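Long-range contacts in hypothetical protein (ST2072) (Sulfolobus tokodaii, PDB 1VE0), which is of unknown function but binds zinc and belongs to the uncharacterised YjbQ (UPF0047) family: residues K6-K11 against E23-A28; E27-I32 against V99-G104; G35-I40 against V127-M132; T45-I50 against A91-S96; N51-G56 against R113-E118. One frame throughout, in Å; residues are numbered along the deposited sequence.

Interaction 1: K6-K11 against E23-A28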
# COMPACT_ATOMS: atom_id res chain seq x y z
N LYS A 6 -11.36 -12.50 -11.46
CA LYS A 6 -12.46 -11.88 -12.17
C LYS A 6 -12.26 -10.39 -12.34
O LYS A 6 -11.83 -9.70 -11.41
CB LYS A 6 -13.79 -12.15 -11.44
CG LYS A 6 -14.17 -13.62 -11.40
CD LYS A 6 -15.68 -13.81 -11.36
CE LYS A 6 -16.27 -13.55 -9.98
NZ LYS A 6 -16.03 -14.66 -9.00
N GLU A 7 -12.56 -9.90 -13.54
CA GLU A 7 -12.41 -8.49 -13.87
C GLU A 7 -13.74 -7.83 -14.18
O GLU A 7 -14.67 -8.49 -14.65
CB GLU A 7 -11.49 -8.32 -15.08
CG GLU A 7 -10.06 -8.81 -14.89
CD GLU A 7 -9.18 -8.53 -16.10
OE1 GLU A 7 -7.94 -8.68 -15.98
OE2 GLU A 7 -9.72 -8.17 -17.17
N PHE A 8 -13.84 -6.54 -13.90
CA PHE A 8 -15.04 -5.77 -14.23
C PHE A 8 -14.55 -4.37 -14.58
O PHE A 8 -13.43 -4.00 -14.22
CB PHE A 8 -16.04 -5.75 -13.06
CG PHE A 8 -15.53 -5.10 -11.80
CD1 PHE A 8 -15.57 -3.72 -11.65
CD2 PHE A 8 -15.05 -5.88 -10.75
CE1 PHE A 8 -15.14 -3.11 -10.46
CE2 PHE A 8 -14.62 -5.29 -9.55
CZ PHE A 8 -14.66 -3.90 -9.41
N THR A 9 -15.37 -3.60 -15.30
CA THR A 9 -14.97 -2.25 -15.70
C THR A 9 -15.90 -1.19 -15.11
O THR A 9 -17.06 -1.46 -14.81
CB THR A 9 -14.99 -2.06 -17.24
OG1 THR A 9 -16.32 -2.26 -17.72
CG2 THR A 9 -14.06 -3.03 -17.93
N VAL A 10 -15.37 0.01 -14.94
CA VAL A 10 -16.15 1.12 -14.43
C VAL A 10 -15.75 2.30 -15.28
O VAL A 10 -14.58 2.46 -15.64
CB VAL A 10 -15.87 1.43 -12.94
CG1 VAL A 10 -16.28 0.25 -12.08
CG2 VAL A 10 -14.40 1.74 -12.74
N LYS A 11 -16.72 3.14 -15.60
CA LYS A 11 -16.45 4.30 -16.43
C LYS A 11 -16.28 5.53 -15.55
O LYS A 11 -17.20 5.91 -14.84
CB LYS A 11 -17.62 4.51 -17.40
CG LYS A 11 -17.21 4.93 -18.79
CD LYS A 11 -16.48 6.25 -18.77
CE LYS A 11 -15.93 6.56 -20.16
NZ LYS A 11 -14.97 5.51 -20.60
N GLU A 23 -19.77 -3.09 -4.36
CA GLU A 23 -20.74 -4.07 -4.86
C GLU A 23 -20.16 -4.96 -5.96
O GLU A 23 -20.37 -6.19 -5.95
CB GLU A 23 -22.01 -3.37 -5.37
CG GLU A 23 -22.66 -2.46 -4.34
CD GLU A 23 -23.05 -3.19 -3.06
OE1 GLU A 23 -23.25 -2.52 -2.01
OE2 GLU A 23 -23.18 -4.44 -3.10
N GLN A 24 -19.43 -4.36 -6.90
CA GLN A 24 -18.83 -5.14 -7.98
C GLN A 24 -17.78 -6.09 -7.43
O GLN A 24 -17.62 -7.20 -7.94
CB GLN A 24 -18.19 -4.22 -9.04
CG GLN A 24 -19.16 -3.26 -9.72
CD GLN A 24 -19.18 -1.89 -9.06
OE1 GLN A 24 -19.43 -1.75 -7.86
NE2 GLN A 24 -18.93 -0.85 -9.85
N VAL A 25 -17.06 -5.66 -6.41
CA VAL A 25 -16.06 -6.56 -5.83
C VAL A 25 -16.74 -7.71 -5.09
O VAL A 25 -16.25 -8.84 -5.13
CB VAL A 25 -15.09 -5.83 -4.86
CG1 VAL A 25 -14.15 -6.85 -4.22
CG2 VAL A 25 -14.25 -4.81 -5.62
N SER A 26 -17.86 -7.46 -4.42
CA SER A 26 -18.53 -8.54 -3.70
C SER A 26 -19.00 -9.62 -4.67
O SER A 26 -19.02 -10.80 -4.34
CB SER A 26 -19.70 -8.02 -2.84
OG SER A 26 -20.68 -7.38 -3.64
N GLU A 27 -19.36 -9.23 -5.89
CA GLU A 27 -19.78 -10.22 -6.89
C GLU A 27 -18.56 -10.99 -7.40
O GLU A 27 -18.62 -12.21 -7.59
CB GLU A 27 -20.47 -9.53 -8.07
CG GLU A 27 -21.79 -8.89 -7.72
CD GLU A 27 -22.83 -9.92 -7.30
OE1 GLU A 27 -23.81 -9.53 -6.62
OE2 GLU A 27 -22.69 -11.11 -7.66
N ALA A 28 -17.46 -10.27 -7.62
CA ALA A 28 -16.25 -10.88 -8.14
C ALA A 28 -15.56 -11.92 -7.24
O ALA A 28 -14.78 -12.74 -7.74
CB ALA A 28 -15.25 -9.79 -8.54
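The Phe8 ring of segment 6-11 faces Gln24 of segment 23-28, and this pair is the tight part of the contact. Gln24 CB stands 3.5 Å from the centroid of the Phe8 ring and only 10° off its normal, a CH-pi contact over the middle of the face. With chi1 at 62°, Phe8 CG sits between its own backbone N and carbonyl carbon, which lifts the ring off the strand toward the helix. The rim of the ring is met by aliphatic groups: Phe8 CZ lies 3.9 Å from Val25 CG2, and Phe8 CD2 touches Ala28 CB more distantly at 4.5 Å. With an alanine here, Gln24 CB would probably lose the ring face it rests on, and a gap would open beside Val25 and Ala28. Toward Lys6 the contact is looser and partly open to solvent. Lys6 CB approaches Ala28 CB to 4.0 Å, and the lysine chain then bends at its last two torsions to bring its amine to the carbonyl of Ala28, where the modelled bond is weak and its details are doubtful. Strand 6-11 runs nearly antiparallel to the helix, with the short axes 157° apart. The chemistry is thus mainly apolar: an aromatic face and aliphatic carbons hold the helix on one face of the five-stranded sheet, at its outermost strand 2-11, with polar atoms confined to the margin.

Interaction 2: E27-I32 against V99-G104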
# COMPACT_ATOMS: atom_id res chain seq x y z
N GLU A 27 -19.36 -9.23 -5.89
CA GLU A 27 -19.78 -10.22 -6.89
C GLU A 27 -18.56 -10.99 -7.40
O GLU A 27 -18.62 -12.21 -7.59
CB GLU A 27 -20.47 -9.53 -8.07
CG GLU A 27 -21.79 -8.89 -7.72
CD GLU A 27 -22.83 -9.92 -7.30
OE1 GLU A 27 -23.81 -9.53 -6.62
OE2 GLU A 27 -22.69 -11.11 -7.66
N ALA A 28 -17.46 -10.27 -7.62
CA ALA A 28 -16.25 -10.88 -8.14
C ALA A 28 -15.56 -11.92 -7.24
O ALA A 28 -14.78 -12.74 -7.74
CB ALA A 28 -15.25 -9.79 -8.54
N ILE A 29 -15.83 -11.90 -5.94
CA ILE A 29 -15.18 -12.88 -5.05
C ILE A 29 -15.93 -14.20 -4.96
O ILE A 29 -15.41 -15.17 -4.39
CB ILE A 29 -15.01 -12.32 -3.61
CG1 ILE A 29 -16.38 -12.03 -2.98
CG2 ILE A 29 -14.13 -11.08 -3.64
CD1 ILE A 29 -16.34 -11.85 -1.46
N LYS A 30 -17.14 -14.26 -5.50
CA LYS A 30 -17.93 -15.49 -5.42
C LYS A 30 -17.10 -16.69 -5.85
O LYS A 30 -16.50 -16.70 -6.91
CB LYS A 30 -19.21 -15.37 -6.25
CG LYS A 30 -20.21 -14.38 -5.65
CD LYS A 30 -21.59 -14.53 -6.26
CE LYS A 30 -22.47 -13.32 -5.97
NZ LYS A 30 -22.62 -13.05 -4.52
N GLY A 31 -17.06 -17.69 -4.99
CA GLY A 31 -16.28 -18.88 -5.27
C GLY A 31 -15.35 -19.10 -4.10
O GLY A 31 -14.96 -20.23 -3.81
N ILE A 32 -14.99 -18.02 -3.42
CA ILE A 32 -14.12 -18.09 -2.25
C ILE A 32 -14.95 -17.87 -0.99
O ILE A 32 -15.73 -16.92 -0.90
CB ILE A 32 -13.01 -17.01 -2.31
CG1 ILE A 32 -12.08 -17.28 -3.51
CG2 ILE A 32 -12.24 -16.98 -1.00
CD1 ILE A 32 -11.28 -18.57 -3.42
N VAL A 99 -8.65 -7.15 0.87
CA VAL A 99 -9.86 -7.16 1.67
C VAL A 99 -10.04 -8.61 2.08
O VAL A 99 -9.99 -9.52 1.25
CB VAL A 99 -11.10 -6.67 0.87
CG1 VAL A 99 -12.32 -6.64 1.79
CG2 VAL A 99 -10.85 -5.29 0.32
N PRO A 100 -10.19 -8.87 3.39
CA PRO A 100 -10.37 -10.26 3.78
C PRO A 100 -11.77 -10.73 3.40
O PRO A 100 -12.68 -9.92 3.29
CB PRO A 100 -10.14 -10.24 5.29
CG PRO A 100 -10.62 -8.84 5.68
CD PRO A 100 -10.09 -7.97 4.55
N ILE A 101 -11.90 -12.03 3.20
CA ILE A 101 -13.17 -12.65 2.86
C ILE A 101 -13.47 -13.63 3.99
O ILE A 101 -12.60 -14.40 4.39
CB ILE A 101 -13.08 -13.45 1.54
CG1 ILE A 101 -12.66 -12.53 0.39
CG2 ILE A 101 -14.44 -14.09 1.24
CD1 ILE A 101 -12.41 -13.26 -0.92
N ILE A 102 -14.69 -13.60 4.51
CA ILE A 102 -15.07 -14.52 5.57
C ILE A 102 -16.55 -14.87 5.38
O ILE A 102 -17.36 -13.99 5.08
CB ILE A 102 -14.80 -13.89 6.97
CG1 ILE A 102 -14.96 -14.93 8.08
CG2 ILE A 102 -15.74 -12.73 7.22
CD1 ILE A 102 -13.94 -16.06 8.01
N GLU A 103 -16.88 -16.14 5.49
CA GLU A 103 -18.27 -16.57 5.32
C GLU A 103 -18.76 -16.22 3.92
O GLU A 103 -19.94 -15.96 3.72
CB GLU A 103 -19.17 -15.87 6.35
CG GLU A 103 -18.85 -16.23 7.78
CD GLU A 103 -19.10 -17.70 8.05
OE1 GLU A 103 -20.28 -18.12 7.95
OE2 GLU A 103 -18.13 -18.43 8.34
N GLY A 104 -17.84 -16.19 2.95
CA GLY A 104 -18.20 -15.86 1.58
C GLY A 104 -18.47 -14.39 1.31
O GLY A 104 -18.86 -14.03 0.19
O HOH W 1 -18.09 -16.40 -2.13
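A water joins Ile32 and Gly104: it donates to Ile32 O at 2.7 Å, accepts from Gly31 N at 3.3 Å, and gives a weak bond to Gly104 O. It thus ties together segments 27-32 and 99-104, which share no direct hydrogen bond, although Gly104 is bonded through its backbone to Asn33 just beyond. Beside it, the backbones come close where Gly104 CA lies 3.7 Å from Ile32 O. The apolar part centres on Ile101, whose CD1 enters between two isoleucines, 3.7 Å from Ile32 CG2 and 3.9 Å from Ile29 CB. Ile29 and Ile101 reach toward each other tip to tip, whereas Ile32 meets Ile101 at about a right angle. Because Ile29 has chi1 62°, its CG1 branch extends past Ile101, and Ile29 CD1 ends 3.7 Å from Gly104 O. Cut back to an alanine, Ile101 would lose CD1, and Ile29 CB and Ile32 CG2 would probably be left without the methyl they both touch. Val129 and Ser131 of strand 124-133 also touch Ile29, and Ile101 O receives Lys130 NZ of the second subunit. The chemistry therefore divides in two: branched aliphatic carbons close the buried interior, while backbone carbonyls and one water bridge the turns at its margin.

Interaction 3: G35-I40 against V127-M132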
# COMPACT_ATOMS: atom_id res chain seq x y z
N GLY A 35 -10.75 -16.23 2.92
CA GLY A 35 -9.46 -15.95 2.30
C GLY A 35 -9.16 -14.49 2.11
O GLY A 35 -9.55 -13.66 2.93
N ILE A 36 -8.49 -14.17 1.00
CA ILE A 36 -8.09 -12.79 0.72
C ILE A 36 -8.44 -12.38 -0.71
O ILE A 36 -8.24 -13.14 -1.65
CB ILE A 36 -6.56 -12.61 0.92
CG1 ILE A 36 -6.20 -12.76 2.41
CG2 ILE A 36 -6.11 -11.25 0.41
CD1 ILE A 36 -6.80 -11.68 3.29
N ALA A 37 -8.98 -11.18 -0.84
CA ALA A 37 -9.32 -10.62 -2.13
C ALA A 37 -8.30 -9.53 -2.40
O ALA A 37 -8.10 -8.63 -1.57
CB ALA A 37 -10.72 -10.01 -2.10
N HIS A 38 -7.61 -9.63 -3.52
CA HIS A 38 -6.65 -8.60 -3.90
C HIS A 38 -7.37 -7.79 -4.97
O HIS A 38 -7.65 -8.31 -6.05
CB HIS A 38 -5.40 -9.22 -4.50
CG HIS A 38 -4.59 -10.01 -3.52
ND1 HIS A 38 -3.64 -9.44 -2.71
CD2 HIS A 38 -4.62 -11.33 -3.19
CE1 HIS A 38 -3.11 -10.36 -1.93
NE2 HIS A 38 -3.69 -11.52 -2.20
N VAL A 39 -7.69 -6.54 -4.67
CA VAL A 39 -8.38 -5.66 -5.61
C VAL A 39 -7.26 -4.90 -6.30
O VAL A 39 -6.58 -4.07 -5.69
CB VAL A 39 -9.32 -4.70 -4.87
CG1 VAL A 39 -10.05 -3.79 -5.87
CG2 VAL A 39 -10.33 -5.51 -4.06
N ILE A 40 -7.09 -5.21 -7.58
CA ILE A 40 -5.98 -4.68 -8.37
C ILE A 40 -6.35 -3.97 -9.67
O ILE A 40 -7.27 -4.39 -10.36
CB ILE A 40 -5.04 -5.86 -8.77
CG1 ILE A 40 -4.49 -6.53 -7.51
CG2 ILE A 40 -3.91 -5.39 -9.71
CD1 ILE A 40 -4.18 -7.99 -7.73
N VAL A 127 -10.91 -3.33 -13.32
CA VAL A 127 -10.49 -3.75 -12.00
C VAL A 127 -10.38 -5.27 -11.95
O VAL A 127 -11.30 -5.98 -12.35
CB VAL A 127 -11.50 -3.32 -10.90
CG1 VAL A 127 -11.04 -3.85 -9.53
CG2 VAL A 127 -11.60 -1.80 -10.86
N LEU A 128 -9.24 -5.77 -11.51
CA LEU A 128 -9.07 -7.22 -11.37
C LEU A 128 -9.21 -7.60 -9.89
O LEU A 128 -8.57 -6.99 -9.02
CB LEU A 128 -7.69 -7.66 -11.88
CG LEU A 128 -7.20 -9.03 -11.41
CD1 LEU A 128 -8.05 -10.16 -12.02
CD2 LEU A 128 -5.74 -9.19 -11.80
N VAL A 129 -10.06 -8.58 -9.60
CA VAL A 129 -10.21 -9.06 -8.24
C VAL A 129 -9.69 -10.49 -8.27
O VAL A 129 -10.29 -11.40 -8.88
CB VAL A 129 -11.68 -9.05 -7.75
CG1 VAL A 129 -11.73 -9.54 -6.30
CG2 VAL A 129 -12.27 -7.63 -7.87
N LYS A 130 -8.54 -10.69 -7.65
CA LYS A 130 -7.89 -11.98 -7.61
C LYS A 130 -8.02 -12.46 -6.17
O LYS A 130 -7.37 -11.91 -5.27
CB LYS A 130 -6.42 -11.81 -7.99
CG LYS A 130 -5.65 -13.10 -8.14
CD LYS A 130 -5.18 -13.27 -9.56
CE LYS A 130 -4.28 -14.47 -9.71
NZ LYS A 130 -4.12 -14.81 -11.14
N SER A 131 -8.85 -13.47 -5.96
CA SER A 131 -9.07 -13.99 -4.62
C SER A 131 -8.46 -15.37 -4.41
O SER A 131 -8.45 -16.21 -5.32
CB SER A 131 -10.57 -14.05 -4.32
OG SER A 131 -11.17 -12.80 -4.58
N MSE A 132 -7.97 -15.59 -3.21
CA MSE A 132 -7.36 -16.86 -2.85
C MSE A 132 -7.82 -17.27 -1.46
O MSE A 132 -7.99 -16.44 -0.57
CB MSE A 132 -5.82 -16.76 -2.89
CG MSE A 132 -5.25 -16.69 -4.31
SE MSE A 132 -3.28 -16.76 -4.41
CE MSE A 132 -2.94 -17.80 -2.82
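Ile36 and Met132 (selenomethionine), His38 and Lys130, and Ile40 and Leu128 form three antiparallel hydrogen-bonded pairs, each closed by two backbone bonds. The bonds of Ile40 and Leu128 are the shortest: Ile40 N to Leu128 O and Leu128 N to Ile40 O are both 2.7 Å. His38 N reaches Lys130 O from above the carbonyl plane, 41° out of it. CA-H...O contacts add to the backbone set, among them Ser131 CA to Ile36 O at 3.2 Å. Gly35 CA lies 3.3 Å from Met132 O, and a side chain at Gly35 would run into that carbonyl. Among the apolar contacts, Val39 CG1 meets Val127 CG1 at 3.8 Å, each of these methyls lying anti to its backbone N. On the face carrying Ala37, Val39, Val129 and Ser131, Ala37 CB touches Val129 CG1 at 4.3 Å. On the other face, Ile36 CG2 lies over one side of the His38 ring, while Lys130 O approaches the ring edge in plane, 3.5 Å from His38 CD2. Lys130 extends away to donate to Ile101 O of the third subunit. Paired backbone bonds thus carry this join of two inner strands, leaving the apolar face to helix 22-28 and the face with His38, Lys130 and Met132 to neighbouring subunits.

Interaction 4: T45-I50 against A91-S96. With SO4 (sulfate ion), chain B.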
# COMPACT_ATOMS: atom_id res chain seq x y z
N THR A 45 -2.42 5.16 -13.69
CA THR A 45 -2.88 6.50 -13.35
C THR A 45 -4.15 6.58 -12.54
O THR A 45 -4.80 7.62 -12.48
CB THR A 45 -3.05 7.38 -14.60
OG1 THR A 45 -3.83 6.67 -15.57
CG2 THR A 45 -1.68 7.74 -15.18
N CYS A 46 -4.54 5.47 -11.94
CA CYS A 46 -5.69 5.47 -11.05
C CYS A 46 -5.25 4.55 -9.90
O CYS A 46 -4.30 3.77 -10.07
CB CYS A 46 -6.98 4.99 -11.76
SG CYS A 46 -7.03 3.30 -12.37
N ALA A 47 -5.87 4.66 -8.73
CA ALA A 47 -5.49 3.84 -7.60
C ALA A 47 -6.69 3.29 -6.84
O ALA A 47 -7.83 3.68 -7.10
CB ALA A 47 -4.61 4.65 -6.66
N ILE A 48 -6.41 2.38 -5.90
CA ILE A 48 -7.44 1.74 -5.09
C ILE A 48 -7.17 2.04 -3.62
O ILE A 48 -6.02 1.97 -3.17
CB ILE A 48 -7.44 0.18 -5.25
CG1 ILE A 48 -7.80 -0.23 -6.69
CG2 ILE A 48 -8.42 -0.47 -4.27
CD1 ILE A 48 -9.22 0.14 -7.13
N ILE A 49 -8.20 2.42 -2.88
CA ILE A 49 -8.08 2.68 -1.45
C ILE A 49 -9.28 2.03 -0.80
O ILE A 49 -10.26 1.74 -1.50
CB ILE A 49 -8.17 4.20 -1.07
CG1 ILE A 49 -9.56 4.75 -1.42
CG2 ILE A 49 -7.08 5.01 -1.78
CD1 ILE A 49 -9.78 6.19 -0.98
N ILE A 50 -9.19 1.75 0.50
CA ILE A 50 -10.31 1.20 1.26
C ILE A 50 -10.62 2.28 2.29
O ILE A 50 -9.82 2.51 3.20
CB ILE A 50 -9.96 -0.09 2.04
CG1 ILE A 50 -9.35 -1.14 1.12
CG2 ILE A 50 -11.23 -0.66 2.71
CD1 ILE A 50 -10.21 -1.51 -0.07
N ALA A 91 1.18 6.05 -7.74
CA ALA A 91 2.27 5.18 -7.32
C ALA A 91 2.37 5.21 -5.80
O ALA A 91 2.59 4.18 -5.16
CB ALA A 91 3.58 5.64 -7.94
N ILE A 92 2.22 6.39 -5.22
CA ILE A 92 2.29 6.53 -3.78
C ILE A 92 1.15 5.80 -3.07
O ILE A 92 1.38 5.04 -2.11
CB ILE A 92 2.30 8.03 -3.39
CG1 ILE A 92 3.57 8.68 -3.94
CG2 ILE A 92 2.21 8.20 -1.86
CD1 ILE A 92 3.62 10.20 -3.84
N ILE A 93 -0.08 6.00 -3.54
CA ILE A 93 -1.25 5.35 -2.92
C ILE A 93 -1.21 3.84 -3.13
O ILE A 93 -1.48 3.06 -2.21
CB ILE A 93 -2.57 5.93 -3.49
CG1 ILE A 93 -2.66 7.43 -3.14
CG2 ILE A 93 -3.77 5.19 -2.91
CD1 ILE A 93 -3.84 8.15 -3.80
N GLY A 94 -0.86 3.44 -4.35
CA GLY A 94 -0.81 2.02 -4.66
C GLY A 94 -1.90 1.61 -5.63
O GLY A 94 -2.98 2.20 -5.66
N ASN A 95 -1.64 0.56 -6.40
CA ASN A 95 -2.61 0.09 -7.38
C ASN A 95 -3.43 -1.08 -6.88
O ASN A 95 -4.17 -1.69 -7.65
CB ASN A 95 -1.91 -0.31 -8.67
CG ASN A 95 -1.03 -1.52 -8.48
OD1 ASN A 95 -0.18 -1.55 -7.59
ND2 ASN A 95 -1.24 -2.54 -9.31
N SER A 96 -3.30 -1.41 -5.60
CA SER A 96 -4.07 -2.51 -5.04
C SER A 96 -4.30 -2.34 -3.55
O SER A 96 -3.63 -1.55 -2.89
CB SER A 96 -3.35 -3.85 -5.26
OG SER A 96 -2.15 -3.93 -4.49
S SO4 B . -2.85 3.50 -17.60
O1 SO4 B . -3.71 2.50 -18.26
O2 SO4 B . -3.46 3.93 -16.35
O3 SO4 B . -2.71 4.66 -18.50
O4 SO4 B . -1.53 2.90 -17.31
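Ile93, in the last turn of helix 84-93, packs on Ala47 and Ile49 of strand 46-51. Its CB lies 4.0 Å from Ala47 CB. The CG2 branch, anti to the backbone N because chi1 is -63°, does the touching: Ile93 CG2 is 3.9 Å from Ala47 CB and 3.5 Å from Ile49 CG2. CG1 and the CD1 tip stay beyond close contact, with Ile93 CD1 about 4.6 Å from Ala47 CB; Ile92 of the second subunit also packs on Ile93. Just past the helix, Gly94 has a positive phi, and its carbonyl turns back to the strand to take a weak but fairly straight hydrogen bond from Ile48 N (3.4 Å, 162° at the hydrogen). Ile48 CG1 approaches Asn95 O at 4.0 Å. At the strand's start Thr45 holds a sulfate, probably from the crystallisation liquor, whose O2 accepts from Thr45 N at 3.1 Å and Thr45 OG1 at 2.9 Å; His43, Thr44, Arg123 and Arg125 complete this anion site. Strand 46-51 lies at the edge of the three-stranded sheet, with strand 113-118 beside it. The end of helix 84-93 lies beside this edge strand and leads into strand 96-102 of the five-stranded sheet.

Interaction 5: N51-G56 against R113-E118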
# COMPACT_ATOMS: atom_id res chain seq x y z
N ASN A 51 -11.76 2.95 2.16
CA ASN A 51 -12.10 3.98 3.12
C ASN A 51 -13.59 4.32 3.12
O ASN A 51 -14.39 3.58 2.56
CB ASN A 51 -11.25 5.23 2.88
CG ASN A 51 -10.86 5.91 4.17
OD1 ASN A 51 -11.61 6.72 4.71
ND2 ASN A 51 -9.69 5.57 4.70
N GLU A 52 -13.97 5.43 3.74
CA GLU A 52 -15.39 5.76 3.81
C GLU A 52 -15.86 6.51 2.57
O GLU A 52 -15.23 7.48 2.14
CB GLU A 52 -15.70 6.57 5.08
CG GLU A 52 -17.19 6.82 5.29
CD GLU A 52 -17.50 7.62 6.55
OE1 GLU A 52 -18.67 8.00 6.74
OE2 GLU A 52 -16.57 7.86 7.36
N ALA A 53 -16.96 6.06 1.98
CA ALA A 53 -17.47 6.69 0.79
C ALA A 53 -18.50 7.78 1.10
O ALA A 53 -19.52 7.89 0.41
CB ALA A 53 -18.08 5.65 -0.13
N GLU A 54 -18.26 8.56 2.15
CA GLU A 54 -19.20 9.63 2.46
C GLU A 54 -19.07 10.67 1.35
O GLU A 54 -17.99 10.89 0.80
CB GLU A 54 -18.88 10.25 3.82
CG GLU A 54 -19.88 11.34 4.23
CD GLU A 54 -19.41 12.73 3.84
OE1 GLU A 54 -20.27 13.57 3.49
OE2 GLU A 54 -18.18 12.98 3.90
N SER A 55 -20.19 11.31 1.00
CA SER A 55 -20.20 12.30 -0.07
C SER A 55 -19.07 13.34 -0.06
O SER A 55 -18.39 13.51 -1.07
CB SER A 55 -21.54 13.04 -0.08
OG SER A 55 -21.51 14.06 -1.06
N GLY A 56 -18.89 14.02 1.06
CA GLY A 56 -17.85 15.04 1.14
C GLY A 56 -16.45 14.46 0.99
O GLY A 56 -15.61 14.99 0.26
N ARG A 113 -15.39 0.97 2.49
CA ARG A 113 -15.89 0.72 1.15
C ARG A 113 -14.64 0.63 0.27
O ARG A 113 -13.59 1.17 0.61
CB ARG A 113 -16.78 1.87 0.68
CG ARG A 113 -18.02 2.12 1.58
CD ARG A 113 -18.99 0.96 1.56
NE ARG A 113 -19.69 0.86 0.28
CZ ARG A 113 -20.64 -0.04 0.01
NH1 ARG A 113 -21.22 -0.05 -1.18
NH2 ARG A 113 -21.02 -0.92 0.94
N ILE A 114 -14.74 -0.08 -0.83
CA ILE A 114 -13.62 -0.22 -1.75
C ILE A 114 -13.83 0.91 -2.75
O ILE A 114 -14.87 1.00 -3.38
CB ILE A 114 -13.67 -1.59 -2.43
CG1 ILE A 114 -13.63 -2.68 -1.35
CG2 ILE A 114 -12.48 -1.73 -3.41
CD1 ILE A 114 -13.80 -4.09 -1.87
N ILE A 115 -12.84 1.79 -2.86
CA ILE A 115 -12.97 2.94 -3.73
C ILE A 115 -11.91 3.06 -4.83
O ILE A 115 -10.72 2.88 -4.57
CB ILE A 115 -12.92 4.24 -2.88
CG1 ILE A 115 -14.08 4.24 -1.88
CG2 ILE A 115 -12.94 5.47 -3.78
CD1 ILE A 115 -13.90 5.18 -0.72
N LEU A 116 -12.35 3.36 -6.05
CA LEU A 116 -11.39 3.57 -7.14
C LEU A 116 -11.19 5.08 -7.26
O LEU A 116 -12.16 5.83 -7.35
CB LEU A 116 -11.91 3.01 -8.47
CG LEU A 116 -11.18 3.49 -9.74
CD1 LEU A 116 -9.74 3.02 -9.74
CD2 LEU A 116 -11.90 2.96 -10.97
N LEU A 117 -9.94 5.54 -7.25
CA LEU A 117 -9.63 6.96 -7.37
C LEU A 117 -9.01 7.16 -8.74
O LEU A 117 -8.04 6.50 -9.10
CB LEU A 117 -8.65 7.42 -6.27
CG LEU A 117 -9.16 7.42 -4.81
CD1 LEU A 117 -8.05 7.98 -3.89
CD2 LEU A 117 -10.43 8.29 -4.67
N GLU A 118 -9.61 8.07 -9.51
CA GLU A 118 -9.19 8.38 -10.88
C GLU A 118 -8.52 9.74 -10.90
O GLU A 118 -9.03 10.71 -10.33
CB GLU A 118 -10.45 8.38 -11.77
CG GLU A 118 -10.29 8.90 -13.19
CD GLU A 118 -9.41 8.03 -14.05
OE1 GLU A 118 -8.17 8.15 -13.92
OE2 GLU A 118 -9.95 7.23 -14.84
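The end of an antiparallel strand pair, where strand 46-51 leaves the three-stranded sheet, brings Asn51 against Arg113. They form a hydrogen-bonded pair: Arg113 N gives to Asn51 O at 2.8 Å, tilted 30° from the carbonyl plane, and Asn51 N gives to Arg113 O at 3.0 Å, in the plane. Next comes Glu52, a zinc ligand in a structure of this protein though not bonded to the metal here, its side chain about 4 Å from a bound zinc ion. Asn51 OD1 holds the turn, accepting from Glu52 N at 2.9 Å and from His87 of the second subunit. Ala53 folds back over Arg113, its CB 3.9 Å from Arg113 CG. The arginine chain bends at chi2 and chi3, taking Arg113 NE to a salt bridge with Asp20. Ile115 CD1 packs against the turn, 3.7 Å from Asn51 O. Glu54 caps helix 55-68, its OE1 accepting from Gly56 N at 2.8 Å, while its OE2 bonds His77 of the second subunit. Asn51 and Glu54 are thus second-shell partners of zinc-site histidines across the subunit boundary. The contact sits where strand 113-118, between strands 17-20 and 46-51, meets helix 55-68, whose Met58 packs on Ile115.

In the fold
Interactions 2, 3 and 4 are buried, whereas interactions 1 and 5 are only partly so. Interactions 1 and 2 share helix 22-28 and its exit, and lay it on the five-stranded sheet to which interaction 3 contributes two central strands; Phe8 and Lys6 bond through their backbones to Val127 and Val129. Interactions 4 and 5 both use the three-stranded sheet and are joined by backbone bonds between Ile49 and Ile115 and between Ala47 and Leu117. The chemistry shifts accordingly: regular backbone bonding in interaction 3, mostly apolar side chains in 1, 2 and 4, and polar turns near zinc and the subunit boundary in 5.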